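PDB 5XS9: TetR family transcriptional regulator from Mycobacterium smegmatis, which probably binds operator DNA as a dimer to regulate genes of biotin synthesis. Local coordinates for residues 136-150 and 168-181. Sequence-based numbering, arbitrary orientation.
Sequences VIYYVLGFTVDEQSR and RDGTRQFRFGLQLL
Y139 pushes its ring between G177, L181, L178 and F174 as a knob into a hole, and its hydroxyl ends in a hydrogen bond at the far side of the hole. The OH donates to F174 O at 2.8 Å, well off the C=O direction; since L178 N also bonds that carbonyl within its helix, the oxygen accepts twice. G177 makes room for the phenol: its CA lies 3.3 Å from Y139 OH, where no side chain intervenes. L181 CD1 packs against CB and CD2 of the tyrosine, and L178 CD2 against its CE2.

F174 meets two aromatic neighbours differently. Against Y139 its plane is nearly parallel (12°) but slid away, with centroids 5.7 Å apart and little overlap. Against F143 the pair is edge-to-face: F174 CD1 stands 3.6 Å above the F143 ring, and the planes meet at 58°. With CG anti to the backbone N (chi1 -179°), F143 reaches the facing helix, its CZ edge directed at G170 O. V140 CG2 abuts the rim of F174 at CZ.

These helices, 129-155 and 170-186, run antiparallel in the ligand-binding and dimerisation region characteristic of TetR regulators; consistent with that, F143 also meets Y138 of the second subunit, and Q173 bonds R134 of that subunit.

Water 1 sits 3.5 Å over the centre of the other F143 face, donating to F143 O and D146 OD2. Nearby, R150 and poorly ordered R168 bring guanidinium groups nearly coplanar; R150 NE donates to D146 OD2 at 2.8 Å, and this carboxylate may offset the two like charges. E147 instead pairs with R83 of helix 71-87.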
ATOM      1  N   VAL A 136       3.689   9.104  -7.311  1.00 28.29           N
ATOM      2  CA  VAL A 136       3.519   9.830  -6.053  1.00 29.64           C
ATOM      3  C   VAL A 136       2.388   9.241  -5.250  1.00 32.96           C
ATOM      4  O   VAL A 136       2.568   8.971  -4.044  1.00 29.01           O
ATOM      5  CB  VAL A 136       3.295  11.313  -6.327  1.00 28.87           C
ATOM      6  CG1 VAL A 136       3.011  12.135  -5.027  1.00 30.16           C
ATOM      7  CG2 VAL A 136       4.488  11.906  -7.119  1.00 32.07           C
ATOM      8  N   ILE A 137       1.249   8.936  -5.900  1.00 28.00           N
ATOM      9  CA  ILE A 137       0.145   8.373  -5.134  1.00 29.30           C
ATOM     10  C   ILE A 137       0.509   7.034  -4.539  1.00 32.15           C
ATOM     11  O   ILE A 137       0.101   6.742  -3.399  1.00 28.16           O
ATOM     12  CB  ILE A 137      -1.158   8.273  -5.981  1.00 32.00           C
ATOM     13  CG1 ILE A 137      -1.689   9.647  -6.245  1.00 39.55           C
ATOM     14  CG2 ILE A 137      -2.218   7.457  -5.302  1.00 36.06           C
ATOM     15  CD1 ILE A 137      -2.011  10.441  -5.001  1.00 41.53           C
ATOM     16  N   TYR A 138       1.154   6.165  -5.341  1.00 28.04           N
ATOM     17  CA  TYR A 138       1.510   4.885  -4.824  1.00 30.32           C
ATOM     18  C   TYR A 138       2.420   4.999  -3.618  1.00 28.97           C
ATOM     19  O   TYR A 138       2.279   4.218  -2.662  1.00 31.79           O
ATOM     20  CB  TYR A 138       2.133   4.003  -5.883  1.00 29.78           C
ATOM     21  CG  TYR A 138       1.216   3.658  -7.011  1.00 29.90           C
ATOM     22  CD1 TYR A 138      -0.078   3.261  -6.783  1.00 31.15           C
ATOM     23  CD2 TYR A 138       1.684   3.658  -8.334  1.00 34.06           C
ATOM     24  CE1 TYR A 138      -0.896   2.969  -7.836  1.00 33.09           C
ATOM     25  CE2 TYR A 138       0.881   3.300  -9.386  1.00 30.86           C
ATOM     26  CZ  TYR A 138      -0.393   2.929  -9.132  1.00 34.10           C
ATOM     27  OH  TYR A 138      -1.261   2.597 -10.175  1.00 34.28           O
ATOM     28  N   TYR A 139       3.354   5.907  -3.668  1.00 29.03           N
ATOM     29  CA  TYR A 139       4.167   6.156  -2.479  1.00 30.65           C
ATOM     30  C   TYR A 139       3.317   6.552  -1.239  1.00 29.61           C
ATOM     31  O   TYR A 139       3.488   6.008  -0.119  1.00 27.42           O
ATOM     32  CB  TYR A 139       5.251   7.189  -2.731  1.00 29.86           C
ATOM     33  CG  TYR A 139       5.844   7.771  -1.456  1.00 28.51           C
ATOM     34  CD1 TYR A 139       6.627   7.002  -0.625  1.00 28.33           C
ATOM     35  CD2 TYR A 139       5.480   9.039  -0.996  1.00 26.20           C
ATOM     36  CE1 TYR A 139       7.151   7.512   0.551  1.00 30.06           C
ATOM     37  CE2 TYR A 139       5.961   9.533   0.208  1.00 28.18           C
ATOM     38  CZ  TYR A 139       6.809   8.769   0.993  1.00 30.70           C
ATOM     39  OH  TYR A 139       7.373   9.246   2.201  1.00 31.16           O
ATOM     40  N   VAL A 140       2.415   7.476  -1.451  1.00 29.29           N
ATOM     41  CA  VAL A 140       1.635   8.024  -0.323  1.00 28.81           C
ATOM     42  C   VAL A 140       0.721   6.919   0.245  1.00 30.75           C
ATOM     43  O   VAL A 140       0.586   6.733   1.453  1.00 29.93           O
ATOM     44  CB  VAL A 140       0.758   9.201  -0.742  1.00 30.55           C
ATOM     45  CG1 VAL A 140      -0.229   9.554   0.414  1.00 33.15           C
ATOM     46  CG2 VAL A 140       1.591  10.363  -1.156  1.00 29.83           C
ATOM     47  N   LEU A 141       0.121   6.141  -0.626  1.00 31.90           N
ATOM     48  CA  LEU A 141      -0.668   5.027  -0.172  1.00 33.27           C
ATOM     49  C   LEU A 141       0.083   3.883   0.499  1.00 31.01           C
ATOM     50  O   LEU A 141      -0.382   3.340   1.526  1.00 31.73           O
ATOM     51  CB  LEU A 141      -1.609   4.496  -1.304  1.00 33.39           C
ATOM     52  CG  LEU A 141      -2.594   5.468  -1.903  1.00 31.27           C
ATOM     53  CD1 LEU A 141      -3.196   4.780  -3.140  1.00 34.98           C
ATOM     54  CD2 LEU A 141      -3.622   5.882  -0.896  1.00 36.12           C
ATOM     55  N   GLY A 142       1.222   3.484  -0.033  1.00 31.02           N
ATOM     56  CA  GLY A 142       2.049   2.438   0.612  1.00 30.44           C
ATOM     57  C   GLY A 142       2.552   2.928   1.980  1.00 28.80           C
ATOM     58  O   GLY A 142       2.499   2.218   2.996  1.00 28.96           O
ATOM     59  N   PHE A 143       3.006   4.153   2.005  1.00 28.07           N
ATOM     60  CA  PHE A 143       3.517   4.757   3.253  1.00 29.14           C
ATOM     61  C   PHE A 143       2.438   4.743   4.307  1.00 32.29           C
ATOM     62  O   PHE A 143       2.657   4.273   5.411  1.00 31.37           O
ATOM     63  CB  PHE A 143       4.003   6.170   3.029  1.00 31.10           C
ATOM     64  CG  PHE A 143       4.566   6.839   4.260  1.00 29.47           C
ATOM     65  CD1 PHE A 143       5.940   6.882   4.449  1.00 29.73           C
ATOM     66  CD2 PHE A 143       3.741   7.349   5.221  1.00 28.18           C
ATOM     67  CE1 PHE A 143       6.512   7.469   5.539  1.00 34.74           C
ATOM     68  CE2 PHE A 143       4.300   7.955   6.374  1.00 30.75           C
ATOM     69  CZ  PHE A 143       5.685   8.043   6.502  1.00 31.96           C
ATOM     70  N   THR A 144       1.273   5.205   3.942  1.00 30.60           N
ATOM     71  CA  THR A 144       0.189   5.457   4.891  1.00 32.41           C
ATOM     72  C   THR A 144      -0.566   4.177   5.282  1.00 33.99           C
ATOM     73  O   THR A 144      -0.933   4.059   6.438  1.00 31.23           O
ATOM     74  CB  THR A 144      -0.779   6.538   4.404  1.00 33.07           C
ATOM     75  OG1 THR A 144      -0.037   7.715   3.976  1.00 30.64           O
ATOM     76  CG2 THR A 144      -1.686   6.913   5.503  1.00 37.63           C
ATOM     77  N   VAL A 145      -0.731   3.190   4.379  1.00 30.80           N
ATOM     78  CA  VAL A 145      -1.197   1.901   4.782  1.00 29.34           C
ATOM     79  C   VAL A 145      -0.261   1.309   5.831  1.00 31.45           C
ATOM     80  O   VAL A 145      -0.719   0.733   6.810  1.00 30.64           O
ATOM     81  CB  VAL A 145      -1.347   0.918   3.559  1.00 34.73           C
ATOM     82  CG1 VAL A 145      -1.650  -0.487   4.042  1.00 38.06           C
ATOM     83  CG2 VAL A 145      -2.457   1.405   2.601  1.00 35.47           C
ATOM     84  N   ASP A 146       1.042   1.394   5.618  1.00 30.47           N
ATOM     85  CA  ASP A 146       1.990   0.797   6.516  1.00 30.42           C
ATOM     86  C   ASP A 146       1.940   1.519   7.889  1.00 33.05           C
ATOM     87  O   ASP A 146       1.860   0.872   8.947  1.00 29.14           O
ATOM     88  CB  ASP A 146       3.366   0.917   5.912  1.00 33.56           C
ATOM     89  CG  ASP A 146       4.482   0.351   6.811  1.00 35.65           C
ATOM     90  OD1 ASP A 146       4.736  -0.828   6.770  1.00 34.87           O
ATOM     91  OD2 ASP A 146       5.130   1.109   7.539  1.00 39.33           O
ATOM     92  N   GLU A 147       1.915   2.846   7.847  1.00 30.55           N
ATOM     93  CA  GLU A 147       1.864   3.693   9.075  1.00 34.50           C
ATOM     94  C   GLU A 147       0.612   3.417   9.939  1.00 35.08           C
ATOM     95  O   GLU A 147       0.665   3.199  11.140  1.00 32.12           O
ATOM     96  CB  GLU A 147       1.958   5.158   8.668  1.00 38.00           C
ATOM     97  CG  GLU A 147       1.829   6.166   9.801  1.00 40.18           C
ATOM     98  CD  GLU A 147       1.872   7.596   9.282  1.00 39.99           C
ATOM     99  OE1 GLU A 147       1.425   7.898   8.144  1.00 37.13           O
ATOM    100  OE2 GLU A 147       2.351   8.418  10.033  1.00 39.25           O
ATOM    101  N   GLN A 148      -0.514   3.344   9.299  1.00 31.15           N
ATOM    102  CA  GLN A 148      -1.780   3.154   9.968  1.00 37.48           C
ATOM    103  C   GLN A 148      -1.981   1.732  10.460  1.00 40.73           C
ATOM    104  O   GLN A 148      -2.511   1.530  11.562  1.00 36.26           O
ATOM    105  CB  GLN A 148      -2.856   3.668   9.022  1.00 37.68           C
ATOM    106  CG  GLN A 148      -4.256   3.661   9.500  1.00 46.20           C
ATOM    107  CD  GLN A 148      -5.127   4.467   8.562  1.00 45.29           C
ATOM    108  OE1 GLN A 148      -5.209   4.179   7.345  1.00 42.83           O
ATOM    109  NE2 GLN A 148      -5.799   5.462   9.109  1.00 40.25           N
ATOM    110  N   SER A 149      -1.510   0.719   9.725  1.00 36.59           N
ATOM    111  CA  SER A 149      -1.496  -0.562  10.287  1.00 35.97           C
ATOM    112  C   SER A 149      -0.677  -0.598  11.574  1.00 38.36           C
ATOM    113  O   SER A 149      -1.085  -1.231  12.531  1.00 39.45           O
ATOM    114  CB  SER A 149      -0.831  -1.604   9.386  1.00 38.57           C
ATOM    115  OG  SER A 149      -1.532  -1.555   8.210  1.00 46.21           O
ATOM    116  N   ARG A 150       0.511  -0.062  11.541  1.00 35.72           N
ATOM    117  CA  ARG A 150       1.341  -0.044  12.736  1.00 42.30           C
ATOM    118  C   ARG A 150       0.719   0.706  13.916  1.00 46.85           C
ATOM    119  O   ARG A 150       0.744   0.207  15.012  1.00 45.33           O
ATOM    120  CB  ARG A 150       2.728   0.454  12.423  1.00 37.74           C
ATOM    121  CG  ARG A 150       3.462  -0.544  11.529  1.00 45.90           C
ATOM    122  CD  ARG A 150       4.942  -0.226  11.369  1.00 51.22           C
ATOM    123  NE  ARG A 150       5.191   0.670  10.299  1.00 66.14           N
ATOM    124  CZ  ARG A 150       5.419   1.991  10.432  1.00 90.73           C
ATOM    125  NH1 ARG A 150       5.486   2.586  11.644  1.00 91.84           N
ATOM    126  NH2 ARG A 150       5.570   2.752   9.324  1.00 68.14           N
ATOM    127  N   ARG A 168       8.639   7.450  16.881  1.00 80.90           N
ATOM    128  CA  ARG A 168       8.219   7.465  15.462  1.00 74.94           C
ATOM    129  C   ARG A 168       7.753   8.892  14.994  1.00 62.25           C
ATOM    130  O   ARG A 168       6.673   9.367  15.340  1.00 73.13           O
ATOM    131  CB  ARG A 168       7.123   6.405  15.240  1.00 77.28           C
ATOM    132  CG  ARG A 168       6.706   6.168  13.793  1.00 81.85           C
ATOM    133  CD  ARG A 168       7.828   5.608  12.917  1.00 85.86           C
ATOM    134  NE  ARG A 168       7.283   5.336  11.591  1.00 87.89           N
ATOM    135  CZ  ARG A 168       7.140   6.234  10.620  1.00 92.77           C
ATOM    136  NH1 ARG A 168       7.589   7.462  10.778  1.00107.55           N
ATOM    137  NH2 ARG A 168       6.581   5.902   9.456  1.00 84.89           N
ATOM    138  N   ASP A 169       8.575   9.536  14.176  1.00 63.17           N
ATOM    139  CA  ASP A 169       8.258  10.826  13.573  1.00 51.77           C
ATOM    140  C   ASP A 169       7.735  10.562  12.160  1.00 52.19           C
ATOM    141  O   ASP A 169       8.497  10.757  11.192  1.00 44.65           O
ATOM    142  CB  ASP A 169       9.517  11.668  13.486  1.00 46.92           C
ATOM    143  CG  ASP A 169       9.221  13.174  13.276  1.00 53.79           C
ATOM    144  OD1 ASP A 169       8.135  13.534  12.728  1.00 46.16           O
ATOM    145  OD2 ASP A 169      10.104  14.009  13.684  1.00 48.91           O
ATOM    146  N   GLY A 170       6.469  10.118  12.084  1.00 45.26           N
ATOM    147  CA  GLY A 170       5.735   9.858  10.845  1.00 40.96           C
ATOM    148  C   GLY A 170       5.953  10.916   9.784  1.00 40.76           C
ATOM    149  O   GLY A 170       6.359  10.661   8.652  1.00 41.32           O
ATOM    150  N   THR A 171       5.766  12.129  10.223  1.00 42.39           N
ATOM    151  CA  THR A 171       5.767  13.256   9.358  1.00 45.91           C
ATOM    152  C   THR A 171       7.075  13.567   8.736  1.00 43.59           C
ATOM    153  O   THR A 171       7.144  13.833   7.545  1.00 36.23           O
ATOM    154  CB  THR A 171       5.207  14.408  10.152  1.00 44.55           C
ATOM    155  OG1 THR A 171       3.859  14.047  10.348  1.00 48.43           O
ATOM    156  CG2 THR A 171       5.306  15.685   9.382  1.00 47.21           C
ATOM    157  N   ARG A 172       8.141  13.454   9.517  1.00 33.95           N
ATOM    158  CA  ARG A 172       9.448  13.731   8.957  1.00 36.56           C
ATOM    159  C   ARG A 172       9.819  12.627   7.920  1.00 33.64           C
ATOM    160  O   ARG A 172      10.404  12.915   6.894  1.00 30.46           O
ATOM    161  CB  ARG A 172      10.487  13.754  10.037  1.00 41.60           C
ATOM    162  CG  ARG A 172      11.911  13.839   9.523  1.00 45.98           C
ATOM    163  CD  ARG A 172      12.866  14.200  10.640  1.00 57.45           C
ATOM    164  NE  ARG A 172      14.256  14.180  10.194  1.00 58.58           N
ATOM    165  CZ  ARG A 172      15.154  15.154  10.389  1.00 69.66           C
ATOM    166  NH1 ARG A 172      14.851  16.290  11.042  1.00 71.82           N
ATOM    167  NH2 ARG A 172      16.394  14.992   9.930  1.00 66.41           N
ATOM    168  N   GLN A 173       9.455  11.389   8.227  1.00 33.94           N
ATOM    169  CA  GLN A 173       9.760  10.262   7.304  1.00 36.35           C
ATOM    170  C   GLN A 173       8.959  10.459   5.988  1.00 33.64           C
ATOM    171  O   GLN A 173       9.453  10.237   4.894  1.00 33.30           O
ATOM    172  CB  GLN A 173       9.282   8.959   7.951  1.00 46.17           C
ATOM    173  CG  GLN A 173       9.985   8.609   9.252  1.00 52.31           C
ATOM    174  CD  GLN A 173      11.405   8.319   8.955  1.00 53.99           C
ATOM    175  OE1 GLN A 173      11.686   7.500   8.089  1.00 57.56           O
ATOM    176  NE2 GLN A 173      12.300   8.969   9.646  1.00 64.37           N
ATOM    177  N   PHE A 174       7.696  10.874   6.144  1.00 34.89           N
ATOM    178  CA  PHE A 174       6.831  11.098   5.008  1.00 33.39           C
ATOM    179  C   PHE A 174       7.401  12.149   4.074  1.00 33.19           C
ATOM    180  O   PHE A 174       7.492  11.923   2.850  1.00 31.61           O
ATOM    181  CB  PHE A 174       5.401  11.446   5.500  1.00 33.67           C
ATOM    182  CG  PHE A 174       4.401  11.605   4.393  1.00 32.60           C
ATOM    183  CD1 PHE A 174       4.088  10.512   3.546  1.00 28.54           C
ATOM    184  CD2 PHE A 174       3.814  12.865   4.121  1.00 33.81           C
ATOM    185  CE1 PHE A 174       3.154  10.654   2.520  1.00 33.04           C
ATOM    186  CE2 PHE A 174       2.860  13.016   3.100  1.00 31.79           C
ATOM    187  CZ  PHE A 174       2.538  11.925   2.279  1.00 32.50           C
ATOM    188  N   ARG A 175       7.858  13.246   4.651  1.00 33.58           N
ATOM    189  CA  ARG A 175       8.465  14.368   3.970  1.00 35.92           C
ATOM    190  C   ARG A 175       9.732  13.982   3.246  1.00 31.83           C
ATOM    191  O   ARG A 175      10.020  14.448   2.150  1.00 29.83           O
ATOM    192  CB  ARG A 175       8.750  15.547   4.976  1.00 40.77           C
ATOM    193  CG  ARG A 175       9.552  16.678   4.328  1.00 52.68           C
ATOM    194  CD  ARG A 175       9.608  17.986   5.132  1.00 54.93           C
ATOM    195  NE  ARG A 175      10.654  17.824   6.142  1.00 61.14           N
ATOM    196  CZ  ARG A 175      10.439  17.551   7.408  1.00 53.23           C
ATOM    197  NH1 ARG A 175       9.190  17.480   7.860  1.00 63.04           N
ATOM    198  NH2 ARG A 175      11.482  17.373   8.240  1.00 58.94           N
ATOM    199  N   PHE A 176      10.487  13.096   3.827  1.00 30.17           N
ATOM    200  CA  PHE A 176      11.768  12.707   3.236  1.00 31.95           C
ATOM    201  C   PHE A 176      11.485  11.943   1.903  1.00 29.26           C
ATOM    202  O   PHE A 176      12.100  12.256   0.910  1.00 30.24           O
ATOM    203  CB  PHE A 176      12.568  11.763   4.163  1.00 36.45           C
ATOM    204  CG  PHE A 176      13.869  11.349   3.587  1.00 36.95           C
ATOM    205  CD1 PHE A 176      15.002  12.115   3.796  1.00 42.52           C
ATOM    206  CD2 PHE A 176      13.953  10.218   2.744  1.00 38.10           C
ATOM    207  CE1 PHE A 176      16.193  11.782   3.190  1.00 46.02           C
ATOM    208  CE2 PHE A 176      15.155   9.888   2.178  1.00 37.23           C
ATOM    209  CZ  PHE A 176      16.259  10.668   2.368  1.00 40.84           C
ATOM    210  N   GLY A 177      10.503  11.062   1.895  1.00 33.38           N
ATOM    211  CA  GLY A 177      10.146  10.286   0.671  1.00 33.59           C
ATOM    212  C   GLY A 177       9.534  11.185  -0.374  1.00 34.10           C
ATOM    213  O   GLY A 177       9.807  11.058  -1.545  1.00 33.20           O
ATOM    214  N   LEU A 178       8.689  12.106   0.042  1.00 34.92           N
ATOM    215  CA  LEU A 178       8.147  13.083  -0.863  1.00 36.67           C
ATOM    216  C   LEU A 178       9.235  13.935  -1.526  1.00 35.70           C
ATOM    217  O   LEU A 178       9.241  14.201  -2.732  1.00 38.63           O
ATOM    218  CB  LEU A 178       7.191  14.036  -0.148  1.00 42.73           C
ATOM    219  CG  LEU A 178       5.755  13.597   0.077  1.00 44.79           C
ATOM    220  CD1 LEU A 178       4.922  14.799   0.522  1.00 46.29           C
ATOM    221  CD2 LEU A 178       5.166  13.039  -1.211  1.00 42.59           C
ATOM    222  N   GLN A 179      10.194  14.332  -0.751  1.00 34.24           N
ATOM    223  CA  GLN A 179      11.316  15.047  -1.305  1.00 35.92           C
ATOM    224  C   GLN A 179      12.155  14.292  -2.311  1.00 31.85           C
ATOM    225  O   GLN A 179      12.634  14.884  -3.276  1.00 32.84           O
ATOM    226  CB  GLN A 179      12.201  15.628  -0.185  1.00 39.24           C
ATOM    227  CG  GLN A 179      13.202  16.674  -0.634  1.00 44.02           C
ATOM    228  CD  GLN A 179      12.560  17.889  -1.360  1.00 54.97           C
ATOM    229  OE1 GLN A 179      11.512  18.412  -0.963  1.00 55.34           O
ATOM    230  NE2 GLN A 179      13.173  18.293  -2.468  1.00 53.85           N
ATOM    231  N   LEU A 180      12.387  13.019  -2.102  1.00 32.02           N
ATOM    232  CA  LEU A 180      13.035  12.190  -3.106  1.00 32.66           C
ATOM    233  C   LEU A 180      12.245  12.181  -4.380  1.00 32.18           C
ATOM    234  O   LEU A 180      12.836  12.276  -5.447  1.00 33.50           O
ATOM    235  CB  LEU A 180      13.145  10.715  -2.705  1.00 33.96           C
ATOM    236  CG  LEU A 180      14.183  10.309  -1.687  1.00 39.70           C
ATOM    237  CD1 LEU A 180      14.054   8.815  -1.445  1.00 39.08           C
ATOM    238  CD2 LEU A 180      15.580  10.632  -2.189  1.00 35.63           C
ATOM    239  N   LEU A 181      10.916  12.037  -4.273  1.00 30.00           N
ATOM    240  CA  LEU A 181      10.112  12.084  -5.476  1.00 33.14           C
ATOM    241  C   LEU A 181      10.179  13.414  -6.203  1.00 30.61           C
ATOM    242  O   LEU A 181      10.248  13.456  -7.402  1.00 28.53           O
ATOM    243  CB  LEU A 181       8.655  11.765  -5.139  1.00 32.59           C
ATOM    244  CG  LEU A 181       8.409  10.308  -4.813  1.00 36.13           C
ATOM    245  CD1 LEU A 181       7.033  10.226  -4.203  1.00 40.72           C
ATOM    246  CD2 LEU A 181       8.528   9.501  -6.101  1.00 37.83           C
TER
HETATM  247  O   HOH W   1       4.948   4.339   7.084  1.00 38.78           O